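Local coordinates for protein oligoribonuclease (Colwellia psychrerythraea, PDB 6A4D) that probably trims very short RNA fragments from their 3' ends to mononucleotides, acting as a dimeric exoribonuclease of the DEDD family, at residues Leu11-Leu16 / Leu135-Ile140; Glu91-Val96 / Glu127-Tyr132; Lys145-Glu150 / Glu179-Leu184. The protein carries 1 engineered substitution. All coordinates share one frame; numbering follows the deposited sequence.

Followed from the N terminus, the chain enters interaction 1 on strand 11-18 and completes it 119 residues later at 135-140. Inside that long loop, interaction 2 opens on helix 85-99 and closes at 127-132, so the smaller loop is nested in the larger. The two contacts touch through Ile12 and Leu14, Ile12 packing on Val96, His129 and Phe130 and Leu14 on Phe130. Interaction 3 follows in series, linking the far end of helix 137-147 to the last residues of the chain; it shares that helix with interaction 1, and Ile140 packs on Phe181. Together they tie the central sheet to its covering helices and to the second subunit.

Interaction 1 of 3, residues Leu11-Leu16 / Leu135-Ile140; sequences LIWLDL and LDVSTI. With 9RC (5'-O-[(S)-hydroxy(4-nitrophenoxy)phosphoryl]thymidine), chain C.
Leu11 and Trp13 reach Leu135 and Val137 across a wide backbone gap: Trp13 CA and Leu135 CA, the nearest such pair, are 8.9 Å apart, too far for backbone pairing, and no hydrogen bond crosses, so the contact is made by side chains. Methyl meets methyl where Leu11 CD2 lies 4.2 Å from Leu135 CD1, the two side chains crossing at about a right angle. Trp13 does the longer reaching. With CG anti to the carbonyl carbon (chi1 -63°), its indole brings the six-membered ring to Val137, whose CG2 sits at the ring edge, near its plane, 3.9 Å from Trp13 CZ3. The indole nitrogen is satisfied separately, by Thr36 of the adjoining strand.

Strand passes into helix right after Asp136, which takes the N-cap position: Asp136 OD1 accepts from Ser138 N at 3.0 Å, the amide arriving from above the carboxylate plane, and also from Ser111 N. Two residues after the cap, Ser138 OG donates to phosphate oxygen OAO of the bound nucleotide at 2.5 Å, and Asn110 is a further partner of this hydroxyl. A phosphate held beside the first turn of a helix probably gains from the helix dipole as well.

The arrangement belongs to the exonuclease fold of the RNase H clan. Strand 107-109 lies between strands 11-18 and 134-136, parallel to both, and Cys108 packs against Leu11, Trp13 and Leu135; Ile140 leans on helix 163-180, while Leu143 of the second subunit packs on Leu135.

Interaction 2 of 3, residues Glu91-Val96 / Glu127-Tyr132; sequences ESLAFV and EDHFHY. With 9RC (5'-O-[(S)-hydroxy(4-nitrophenoxy)phosphoryl]thymidine), chain F.
His129 meets Leu93 and Val96 on one flank of helix 85-99, and its side chain can be read atom by atom. His129 CB begins at the methyl of Leu93, 3.7 Å from Leu93 CD1. CG stands anti to the backbone N (chi1 -164°), a turn that carries the imidazole past Val96 so that the two side chains run by each other in opposite directions. Along the ring, His129 CG has Val96 CG2 at 3.8 Å, and His129 CD2 comes closer to that methyl, at 3.5 Å; on the other branch, His129 ND1 lies 4.1 Å from Leu93 CD1. At the tip, His129 NE2 lies 3.4 Å from Val96 O and is hydrogen-bonded to Val100 O, just beyond the helix. The ring is thus packed on methyl groups along its length while its polar end is fixed by a backbone carbonyl.

A type I turn from Glu127 to Phe130, closed by Phe130 N to Glu127 O at 3.2 Å, presents the histidine. Farther along, the thymine of a bound nucleotide lies over one face of the Tyr132 ring and His131 CE1 sits toward the rim of the opposite face, while Ser138 of the second subunit bonds the same ligand.

Around the contact, strand 11-18 lies against both segments, Ile33 of strand 28-36 supports Val96 from the sheet, and Phe126 of helix 124-127 packs on Val96 too.

Interaction 3 of 3, residues Lys145-Glu150 / Glu179-Leu184; sequences KRWKPE and ELFFKL
Lys148 and Leu180 make the one direct hydrogen bond between these two segments: Lys148 NZ donates to Leu180 O at 3.0 Å, meeting the carbonyl almost head-on with a C=O...N angle of 179°. A water reinforces the pair, accepting from Lys148 NZ at 2.7 Å and donating to Leu180 O at 2.9 Å, so ammonium, water and carbonyl form a small triangle. The lysine chain, fully extended beyond CG, slides past the ring of Phe181 on its way there; Lys148 CB lies 3.8 Å from Phe181 CE1, and Lys148 CD 4.0 Å from Phe181 CD1. Beside it the side chains of Trp147 and Phe181 cross at about a right angle, with Trp147 CE3 4.1 Å from Phe181 CZ.

Were Lys148 replaced by an alanine, Leu180 O would probably lose its charged donor and part of the Phe181 ring its aliphatic cover.

Other groups fix these residues in turn. Phe181 also packs on Leu143 and Ala144 of helix 137-147. The second subunit supplies further polar partners: its Ser38 O accepts from Trp147 NE1, and its Lys183 O from Lys148 NZ. Nearby, the Phe182 rings of the two subunits stack.

The whole is a meeting of two helix C-terminal ends, where a lysine near one reaches a carbonyl at the other; its positive charge would suit the negative end of the helix dipole. With both segments touching the partner chain, the contact forms part of the dimer interface of this oligoribonuclease.

Interaction 1 of 3, residues Leu11-Leu16 / Leu135-Ile140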
loop_
_atom_site.group_PDB
_atom_site.type_symbol
_atom_site.label_atom_id
_atom_site.label_comp_id
_atom_site.label_asym_id
_atom_site.label_seq_id
_atom_site.Cartn_x
_atom_site.Cartn_y
_atom_site.Cartn_z
ATOM N N LEU A 11 -7.237 -7.539 13.428
ATOM C CA LEU A 11 -6.252 -6.966 12.568
ATOM C C LEU A 11 -4.851 -7.524 12.847
ATOM O O LEU A 11 -4.421 -7.578 13.997
ATOM C CB LEU A 11 -6.303 -5.454 12.738
ATOM C CG LEU A 11 -7.625 -4.849 12.340
ATOM C CD1 LEU A 11 -7.629 -3.420 12.878
ATOM C CD2 LEU A 11 -7.812 -4.935 10.819
ATOM N N ILE A 12 -4.123 -7.837 11.772
ATOM C CA ILE A 12 -2.659 -8.206 11.819
ATOM C C ILE A 12 -1.746 -7.026 11.493
ATOM O O ILE A 12 -1.734 -6.495 10.333
ATOM C CB ILE A 12 -2.353 -9.327 10.826
ATOM C CG1 ILE A 12 -3.292 -10.529 11.073
ATOM C CG2 ILE A 12 -0.894 -9.748 10.990
ATOM C CD1 ILE A 12 -3.027 -11.752 10.190
ATOM N N TRP A 13 -1.010 -6.588 12.511
ATOM C CA TRP A 13 -0.066 -5.517 12.409
ATOM C C TRP A 13 1.350 -6.068 12.303
ATOM O O TRP A 13 1.715 -6.952 13.041
ATOM C CB TRP A 13 -0.110 -4.640 13.636
ATOM C CG TRP A 13 -1.413 -3.996 13.775
ATOM C CD1 TRP A 13 -2.564 -4.554 14.206
ATOM C CD2 TRP A 13 -1.697 -2.674 13.465
ATOM N NE1 TRP A 13 -3.566 -3.641 14.193
ATOM C CE2 TRP A 13 -3.060 -2.460 13.761
ATOM C CE3 TRP A 13 -0.924 -1.598 13.010
ATOM C CZ2 TRP A 13 -3.687 -1.262 13.538
ATOM C CZ3 TRP A 13 -1.570 -0.367 12.823
ATOM C CH2 TRP A 13 -2.928 -0.225 13.078
ATOM N N LEU A 14 2.159 -5.534 11.405
ATOM C CA LEU A 14 3.545 -5.922 11.409
ATOM C C LEU A 14 4.515 -4.856 11.036
ATOM O O LEU A 14 4.180 -3.805 10.471
ATOM C CB LEU A 14 3.732 -7.154 10.565
ATOM C CG LEU A 14 3.289 -7.160 9.130
ATOM C CD1 LEU A 14 4.375 -6.559 8.292
ATOM C CD2 LEU A 14 3.065 -8.599 8.674
ATOM N N ASP A 15 5.761 -5.121 11.365
ATOM C CA ASP A 15 6.817 -4.243 10.937
ATOM C C ASP A 15 8.021 -5.096 10.643
ATOM O O ASP A 15 8.210 -6.118 11.280
ATOM C CB ASP A 15 7.104 -3.190 12.001
ATOM C CG ASP A 15 8.253 -2.238 11.609
ATOM O OD1 ASP A 15 8.144 -1.600 10.531
ATOM O OD2 ASP A 15 9.250 -2.156 12.385
ATOM N N LEU A 16 8.808 -4.653 9.656
ATOM C CA LEU A 16 9.996 -5.348 9.184
ATOM C C LEU A 16 11.170 -4.389 9.172
ATOM O O LEU A 16 11.010 -3.194 8.953
ATOM C CB LEU A 16 9.811 -5.807 7.736
ATOM C CG LEU A 16 8.857 -6.941 7.374
ATOM C CD1 LEU A 16 9.112 -7.465 5.965
ATOM C CD2 LEU A 16 8.922 -8.101 8.324
ATOM N N LEU A 135 -3.988 -1.862 5.325
ATOM C CA LEU A 135 -4.469 -0.834 6.200
ATOM C C LEU A 135 -3.244 0.033 6.575
ATOM O O LEU A 135 -2.441 -0.293 7.414
ATOM C CB LEU A 135 -5.168 -1.455 7.363
ATOM C CG LEU A 135 -5.968 -0.477 8.205
ATOM C CD1 LEU A 135 -6.747 -1.236 9.251
ATOM C CD2 LEU A 135 -5.087 0.557 8.903
ATOM N N ASP A 136 -3.126 1.126 5.866
ATOM C CA ASP A 136 -1.941 1.938 5.868
ATOM C C ASP A 136 -2.227 3.222 6.653
ATOM O O ASP A 136 -2.900 4.072 6.165
ATOM C CB ASP A 136 -1.527 2.231 4.401
ATOM C CG ASP A 136 -0.193 2.975 4.295
ATOM O OD1 ASP A 136 0.342 3.409 5.336
ATOM O OD2 ASP A 136 0.292 3.186 3.145
ATOM N N VAL A 137 -1.627 3.355 7.832
ATOM C CA VAL A 137 -1.876 4.404 8.752
ATOM C C VAL A 137 -1.327 5.758 8.163
ATOM O O VAL A 137 -1.877 6.857 8.436
ATOM C CB VAL A 137 -1.239 4.039 10.109
ATOM C CG1 VAL A 137 -1.210 5.240 11.066
ATOM C CG2 VAL A 137 -1.980 2.850 10.723
ATOM N N SER A 138 -0.315 5.644 7.304
ATOM C CA SER A 138 0.261 6.799 6.634
ATOM C C SER A 138 -0.646 7.367 5.571
ATOM O O SER A 138 -0.500 8.514 5.256
ATOM C CB SER A 138 1.605 6.462 5.995
ATOM O OG SER A 138 2.458 5.968 6.970
ATOM N N THR A 139 -1.589 6.602 5.060
ATOM C CA THR A 139 -2.667 7.179 4.252
ATOM C C THR A 139 -3.421 8.175 5.071
ATOM O O THR A 139 -3.748 9.253 4.593
ATOM C CB THR A 139 -3.641 6.081 3.768
ATOM O OG1 THR A 139 -3.023 5.388 2.676
ATOM C CG2 THR A 139 -5.052 6.606 3.390
ATOM N N ILE A 140 -3.675 7.833 6.324
ATOM C CA ILE A 140 -4.523 8.682 7.188
ATOM C C ILE A 140 -3.671 9.852 7.594
ATOM O O ILE A 140 -4.158 10.943 7.646
ATOM C CB ILE A 140 -5.062 7.951 8.445
ATOM C CG1 ILE A 140 -5.862 6.726 7.985
ATOM C CG2 ILE A 140 -6.033 8.865 9.245
ATOM C CD1 ILE A 140 -5.805 5.667 9.016
HETATM O OAJ 9RC C . 9.716 3.116 1.544
HETATM C CAE 9RC C . 10.335 4.154 1.789
HETATM N NAI 9RC C . 10.920 4.856 0.748
HETATM C CAL 9RC C . 11.621 6.042 1.002
HETATM O OAS 9RC C . 12.128 6.628 0.038
HETATM C CAT 9RC C . 11.718 6.534 2.312
HETATM C CAU 9RC C . 12.398 7.727 2.607
HETATM C CAF 9RC C . 11.134 5.805 3.333
HETATM N NAB 9RC C . 10.440 4.608 3.045
HETATM C CAA 9RC C . 9.822 3.800 4.098
HETATM O OAC 9RC C . 8.678 4.422 4.622
HETATM C CAD 9RC C . 10.759 3.686 5.273
HETATM C CAH 9RC C . 9.842 3.163 6.304
HETATM O OAK 9RC C . 9.891 1.763 6.228
HETATM C CAG 9RC C . 8.490 3.688 5.846
HETATM C CAR 9RC C . 8.025 4.693 6.847
HETATM O OAQ 9RC C . 6.862 5.284 6.288
HETATM P PAP 9RC C . 6.137 6.436 7.088
HETATM O OAO 9RC C . 4.771 6.658 6.277
HETATM O OAN 9RC C . 6.953 7.654 6.882
HETATM O OAM 9RC C . 6.111 5.786 8.510
HETATM C CAV 9RC C . 5.728 6.056 9.819
HETATM C CAW 9RC C . 5.902 5.031 10.820
HETATM C CAY 9RC C . 5.471 5.236 12.180
HETATM C CBA 9RC C . 4.882 6.479 12.571
HETATM N NBB 9RC C . 4.413 6.828 13.828
HETATM O OBD 9RC C . 4.721 8.278 14.507
HETATM O OBC 9RC C . 3.544 5.972 14.467
HETATM C CAZ 9RC C . 4.748 7.439 11.563
HETATM C CAX 9RC C . 5.141 7.269 10.215
#

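Interaction 2 of 3, residues Glu91-Val96 / Glu127-Tyr132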
loop_
_atom_site.group_PDB
_atom_site.type_symbol
_atom_site.label_atom_id
_atom_site.label_comp_id
_atom_site.label_asym_id
_atom_site.label_seq_id
_atom_site.Cartn_x
_atom_site.Cartn_y
_atom_site.Cartn_z
ATOM N N GLU A 91 6.852 -20.098 11.877
ATOM C CA GLU A 91 6.371 -19.570 13.162
ATOM C C GLU A 91 5.327 -18.476 13.003
ATOM O O GLU A 91 4.239 -18.569 13.585
ATOM C CB GLU A 91 7.520 -19.035 14.008
ATOM C CG GLU A 91 8.588 -20.066 14.417
ATOM C CD GLU A 91 8.012 -21.348 15.018
ATOM O OE1 GLU A 91 7.670 -21.378 16.229
ATOM O OE2 GLU A 91 7.896 -22.336 14.261
ATOM N N SER A 92 5.647 -17.458 12.184
ATOM C CA SER A 92 4.729 -16.299 11.948
ATOM C C SER A 92 3.371 -16.707 11.391
ATOM O O SER A 92 2.335 -16.224 11.876
ATOM C CB SER A 92 5.398 -15.287 11.059
ATOM O OG SER A 92 6.509 -14.744 11.755
ATOM N N LEU A 93 3.370 -17.621 10.427
ATOM C CA LEU A 93 2.141 -18.123 9.847
ATOM C C LEU A 93 1.285 -18.835 10.881
ATOM O O LEU A 93 0.101 -18.553 11.004
ATOM C CB LEU A 93 2.409 -19.058 8.690
ATOM C CG LEU A 93 1.159 -19.544 7.963
ATOM C CD1 LEU A 93 0.189 -18.408 7.599
ATOM C CD2 LEU A 93 1.537 -20.364 6.727
ATOM N N ALA A 94 1.907 -19.723 11.651
ATOM C CA ALA A 94 1.205 -20.452 12.730
ATOM C C ALA A 94 0.609 -19.497 13.745
ATOM O O ALA A 94 -0.508 -19.694 14.177
ATOM C CB ALA A 94 2.152 -21.403 13.430
ATOM N N PHE A 95 1.353 -18.469 14.120
ATOM C CA PHE A 95 0.849 -17.438 15.018
ATOM C C PHE A 95 -0.389 -16.697 14.514
ATOM O O PHE A 95 -1.366 -16.575 15.246
ATOM C CB PHE A 95 1.926 -16.433 15.314
ATOM C CG PHE A 95 1.481 -15.306 16.173
ATOM C CD1 PHE A 95 1.220 -15.512 17.525
ATOM C CD2 PHE A 95 1.338 -14.012 15.648
ATOM C CE1 PHE A 95 0.835 -14.465 18.345
ATOM C CE2 PHE A 95 0.937 -12.945 16.461
ATOM C CZ PHE A 95 0.703 -13.167 17.811
ATOM N N VAL A 96 -0.368 -16.227 13.262
ATOM C CA VAL A 96 -1.500 -15.471 12.793
ATOM C C VAL A 96 -2.679 -16.398 12.550
ATOM O O VAL A 96 -3.815 -15.945 12.616
ATOM C CB VAL A 96 -1.214 -14.613 11.535
ATOM C CG1 VAL A 96 -0.276 -13.483 11.919
ATOM C CG2 VAL A 96 -0.665 -15.453 10.367
ATOM N N GLU A 127 2.315 -14.300 3.344
ATOM C CA GLU A 127 1.475 -13.299 2.659
ATOM C C GLU A 127 0.070 -13.834 2.368
ATOM O O GLU A 127 -0.928 -13.052 2.335
ATOM C CB GLU A 127 2.080 -12.769 1.341
ATOM C CG GLU A 127 1.540 -11.376 1.003
ATOM C CD GLU A 127 1.640 -10.992 -0.453
ATOM O OE1 GLU A 127 1.127 -9.883 -0.787
ATOM O OE2 GLU A 127 2.236 -11.773 -1.252
ATOM N N ASP A 128 -0.031 -15.150 2.139
ATOM C CA ASP A 128 -1.322 -15.733 1.738
ATOM C C ASP A 128 -2.333 -15.732 2.871
ATOM O O ASP A 128 -3.513 -15.875 2.622
ATOM C CB ASP A 128 -1.172 -17.135 1.175
ATOM C CG ASP A 128 -0.373 -17.166 -0.148
ATOM O OD1 ASP A 128 -0.441 -16.185 -0.943
ATOM O OD2 ASP A 128 0.292 -18.196 -0.401
ATOM N N HIS A 129 -1.894 -15.571 4.105
ATOM C CA HIS A 129 -2.834 -15.501 5.195
ATOM C C HIS A 129 -3.670 -14.176 5.229
ATOM O O HIS A 129 -4.710 -14.122 5.851
ATOM C CB HIS A 129 -2.162 -15.743 6.515
ATOM C CG HIS A 129 -3.141 -16.051 7.599
ATOM N ND1 HIS A 129 -3.782 -17.266 7.688
ATOM C CD2 HIS A 129 -3.667 -15.266 8.582
ATOM C CE1 HIS A 129 -4.629 -17.230 8.707
ATOM N NE2 HIS A 129 -4.578 -16.028 9.266
ATOM N N PHE A 130 -3.178 -13.139 4.557
ATOM C CA PHE A 130 -3.747 -11.840 4.615
ATOM C C PHE A 130 -4.749 -11.685 3.512
ATOM O O PHE A 130 -4.598 -12.242 2.419
ATOM C CB PHE A 130 -2.650 -10.747 4.470
ATOM C CG PHE A 130 -1.658 -10.737 5.580
ATOM C CD1 PHE A 130 -0.617 -11.664 5.610
ATOM C CD2 PHE A 130 -1.742 -9.807 6.588
ATOM C CE1 PHE A 130 0.302 -11.682 6.640
ATOM C CE2 PHE A 130 -0.816 -9.782 7.608
ATOM C CZ PHE A 130 0.223 -10.713 7.641
ATOM N N HIS A 131 -5.757 -10.888 3.783
ATOM C CA HIS A 131 -6.514 -10.238 2.718
ATOM C C HIS A 131 -5.594 -9.452 1.797
ATOM O O HIS A 131 -4.522 -8.972 2.226
ATOM C CB HIS A 131 -7.463 -9.226 3.362
ATOM C CG HIS A 131 -8.593 -8.799 2.493
ATOM N ND1 HIS A 131 -8.438 -7.966 1.417
ATOM C CD2 HIS A 131 -9.922 -9.018 2.606
ATOM C CE1 HIS A 131 -9.615 -7.747 0.855
ATOM N NE2 HIS A 131 -10.533 -8.355 1.573
ATOM N N TYR A 132 -6.018 -9.232 0.560
ATOM C CA TYR A 132 -5.181 -8.523 -0.386
ATOM C C TYR A 132 -4.994 -7.000 -0.082
ATOM O O TYR A 132 -4.030 -6.421 -0.561
ATOM C CB TYR A 132 -5.612 -8.736 -1.872
ATOM C CG TYR A 132 -6.897 -8.077 -2.241
ATOM C CD1 TYR A 132 -6.943 -6.754 -2.678
ATOM C CD2 TYR A 132 -8.083 -8.766 -2.133
ATOM C CE1 TYR A 132 -8.145 -6.153 -2.991
ATOM C CE2 TYR A 132 -9.280 -8.186 -2.450
ATOM C CZ TYR A 132 -9.304 -6.882 -2.868
ATOM O OH TYR A 132 -10.522 -6.330 -3.154
HETATM O OAJ 9RC F . -4.239 -7.183 -5.686
HETATM C CAE 9RC F . -5.312 -7.804 -5.745
HETATM N NAI 9RC F . -5.381 -9.136 -5.312
HETATM C CAL 9RC F . -6.602 -9.819 -5.350
HETATM O OAS 9RC F . -6.598 -10.985 -4.950
HETATM C CAT 9RC F . -7.777 -9.180 -5.818
HETATM C CAU 9RC F . -9.011 -9.877 -5.848
HETATM C CAF 9RC F . -7.691 -7.854 -6.263
HETATM N NAB 9RC F . -6.417 -7.192 -6.231
HETATM C CAA 9RC F . -6.261 -5.764 -6.632
HETATM O OAC 9RC F . -7.285 -5.201 -5.825
HETATM C CAD 9RC F . -6.566 -5.447 -8.087
HETATM C CAH 9RC F . -7.737 -4.474 -8.001
HETATM O OAK 9RC F . -7.598 -3.270 -8.811
HETATM C CAG 9RC F . -7.714 -4.070 -6.524
HETATM C CAR 9RC F . -9.124 -3.795 -6.046
HETATM O OAQ 9RC F . -8.975 -2.864 -5.007
HETATM P PAP 9RC F . -10.060 -2.819 -3.825
HETATM O OAO 9RC F . -9.440 -2.317 -2.422
HETATM O OAN 9RC F . -10.604 -4.159 -3.535
HETATM O OAM 9RC F . -11.293 -2.238 -4.295
HETATM C CAV 9RC F . -11.724 -1.180 -4.955
HETATM C CAW 9RC F . -11.283 -0.755 -6.215
HETATM C CAY 9RC F . -11.918 0.387 -6.732
HETATM C CBA 9RC F . -12.979 1.003 -6.008
HETATM N NBB 9RC F . -13.588 2.097 -6.434
HETATM O OBD 9RC F . -13.209 2.647 -8.019
HETATM O OBC 9RC F . -14.608 2.946 -5.137
HETATM C CAZ 9RC F . -13.412 0.517 -4.762
HETATM C CAX 9RC F . -12.787 -0.587 -4.261
#

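Interaction 3 of 3, residues Lys145-Glu150 / Glu179-Leu184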
loop_
_atom_site.group_PDB
_atom_site.type_symbol
_atom_site.label_atom_id
_atom_site.label_comp_id
_atom_site.label_asym_id
_atom_site.label_seq_id
_atom_site.Cartn_x
_atom_site.Cartn_y
_atom_site.Cartn_z
ATOM N N LYS A 145 -2.576 15.645 7.314
ATOM C CA LYS A 145 -1.774 16.751 6.783
ATOM C C LYS A 145 -2.563 17.816 6.039
ATOM O O LYS A 145 -2.373 19.003 6.236
ATOM C CB LYS A 145 -0.628 16.261 5.925
ATOM C CG LYS A 145 0.448 15.613 6.771
ATOM C CD LYS A 145 1.384 14.739 5.977
ATOM C CE LYS A 145 1.894 15.473 4.763
ATOM N NZ LYS A 145 3.199 14.893 4.377
ATOM N N ARG A 146 -3.484 17.382 5.229
ATOM C CA ARG A 146 -4.210 18.263 4.347
ATOM C C ARG A 146 -5.522 18.710 4.885
ATOM O O ARG A 146 -5.956 19.771 4.556
ATOM C CB ARG A 146 -4.490 17.554 3.017
ATOM C CG ARG A 146 -3.192 17.242 2.294
ATOM C CD ARG A 146 -3.466 16.530 0.969
ATOM N NE ARG A 146 -2.209 16.338 0.220
ATOM C CZ ARG A 146 -1.186 15.586 0.611
ATOM N NH1 ARG A 146 -1.194 14.919 1.757
ATOM N NH2 ARG A 146 -0.114 15.498 -0.168
ATOM N N TRP A 147 -6.186 17.902 5.687
ATOM C CA TRP A 147 -7.516 18.234 6.096
ATOM C C TRP A 147 -7.532 18.665 7.553
ATOM O O TRP A 147 -8.441 19.365 7.945
ATOM C CB TRP A 147 -8.488 17.036 5.936
ATOM C CG TRP A 147 -8.748 16.576 4.548
ATOM C CD1 TRP A 147 -8.359 17.181 3.408
ATOM C CD2 TRP A 147 -9.476 15.385 4.145
ATOM N NE1 TRP A 147 -8.765 16.437 2.320
ATOM C CE2 TRP A 147 -9.455 15.339 2.751
ATOM C CE3 TRP A 147 -10.056 14.335 4.833
ATOM C CZ2 TRP A 147 -10.061 14.332 2.036
ATOM C CZ3 TRP A 147 -10.692 13.334 4.128
ATOM C CH2 TRP A 147 -10.666 13.314 2.746
ATOM N N LYS A 148 -6.624 18.232 8.408
ATOM C CA LYS A 148 -6.754 18.644 9.815
ATOM C C LYS A 148 -5.426 18.498 10.506
ATOM O O LYS A 148 -5.261 17.746 11.479
ATOM C CB LYS A 148 -7.872 17.804 10.478
ATOM C CG LYS A 148 -8.419 18.409 11.726
ATOM C CD LYS A 148 -9.474 17.536 12.356
ATOM C CE LYS A 148 -9.999 18.198 13.639
ATOM N NZ LYS A 148 -11.077 17.350 14.208
ATOM N N PRO A 149 -4.459 19.310 10.059
ATOM C CA PRO A 149 -3.109 19.112 10.456
ATOM C C PRO A 149 -2.865 19.158 11.938
ATOM O O PRO A 149 -1.956 18.478 12.440
ATOM C CB PRO A 149 -2.338 20.220 9.700
ATOM C CG PRO A 149 -3.348 21.175 9.235
ATOM C CD PRO A 149 -4.579 20.364 9.038
ATOM N N GLU A 150 -3.709 19.852 12.647
ATOM C CA GLU A 150 -3.545 19.914 14.085
ATOM C C GLU A 150 -3.650 18.624 14.862
ATOM O O GLU A 150 -3.080 18.517 15.949
ATOM C CB GLU A 150 -4.511 20.908 14.689
ATOM C CG GLU A 150 -3.825 21.575 15.874
ATOM C CD GLU A 150 -4.314 22.989 16.158
ATOM O OE1 GLU A 150 -4.087 23.429 17.320
ATOM O OE2 GLU A 150 -4.916 23.609 15.244
ATOM N N GLU A 179 -9.836 8.847 17.573
ATOM C CA GLU A 179 -10.395 9.814 18.513
ATOM C C GLU A 179 -10.567 11.221 17.946
ATOM O O GLU A 179 -11.631 11.797 18.164
ATOM C CB GLU A 179 -9.552 9.853 19.786
ATOM C CG GLU A 179 -10.115 10.720 20.902
ATOM C CD GLU A 179 -9.096 10.976 22.010
ATOM O OE1 GLU A 179 -8.062 10.255 22.106
ATOM O OE2 GLU A 179 -9.332 11.902 22.804
ATOM N N LEU A 180 -9.583 11.757 17.204
ATOM C CA LEU A 180 -9.629 13.145 16.763
ATOM C C LEU A 180 -10.056 13.411 15.339
ATOM O O LEU A 180 -10.365 14.546 14.999
ATOM C CB LEU A 180 -8.262 13.824 17.004
ATOM C CG LEU A 180 -7.753 13.790 18.448
ATOM C CD1 LEU A 180 -6.333 14.293 18.508
ATOM C CD2 LEU A 180 -8.663 14.637 19.357
ATOM N N PHE A 181 -10.086 12.404 14.487
ATOM C CA PHE A 181 -10.217 12.677 13.048
ATOM C C PHE A 181 -11.297 11.915 12.392
ATOM O O PHE A 181 -11.755 12.324 11.375
ATOM C CB PHE A 181 -8.857 12.391 12.392
ATOM C CG PHE A 181 -8.691 12.867 10.960
ATOM C CD1 PHE A 181 -9.285 14.036 10.466
ATOM C CD2 PHE A 181 -7.787 12.180 10.134
ATOM C CE1 PHE A 181 -9.048 14.430 9.160
ATOM C CE2 PHE A 181 -7.521 12.594 8.853
ATOM C CZ PHE A 181 -8.145 13.715 8.354
ATOM N N PHE A 182 -11.785 10.855 13.009
ATOM C CA PHE A 182 -12.880 10.114 12.493
ATOM C C PHE A 182 -14.107 10.420 13.293
ATOM O O PHE A 182 -14.024 10.624 14.492
ATOM C CB PHE A 182 -12.546 8.622 12.627
ATOM C CG PHE A 182 -11.613 8.129 11.578
ATOM C CD1 PHE A 182 -12.082 7.862 10.298
ATOM C CD2 PHE A 182 -10.285 7.994 11.828
ATOM C CE1 PHE A 182 -11.236 7.395 9.305
ATOM C CE2 PHE A 182 -9.408 7.562 10.817
ATOM C CZ PHE A 182 -9.897 7.258 9.573
ATOM N N LYS A 183 -15.264 10.349 12.650
ATOM C CA LYS A 183 -16.524 10.724 13.288
ATOM C C LYS A 183 -16.986 9.556 14.160
ATOM O O LYS A 183 -17.076 9.705 15.380
ATOM C CB LYS A 183 -17.587 11.085 12.246
ATOM C CG LYS A 183 -18.434 12.246 12.643
ATOM C CD LYS A 183 -19.572 12.489 11.663
ATOM C CE LYS A 183 -19.142 13.056 10.337
ATOM N NZ LYS A 183 -18.314 14.266 10.495
ATOM N N LEU A 184 -17.232 8.399 13.558
ATOM C CA LEU A 184 -17.613 7.190 14.320
ATOM C C LEU A 184 -17.981 7.388 15.805
ATOM O O LEU A 184 -18.923 8.106 16.159
ATOM C CB LEU A 184 -16.496 6.132 14.232
ATOM C CG LEU A 184 -15.281 6.216 15.180
ATOM C CD1 LEU A 184 -15.415 5.391 16.447
ATOM C CD2 LEU A 184 -14.077 5.704 14.439
HETATM O O HOH W 1 -10.897 16.755 16.795
#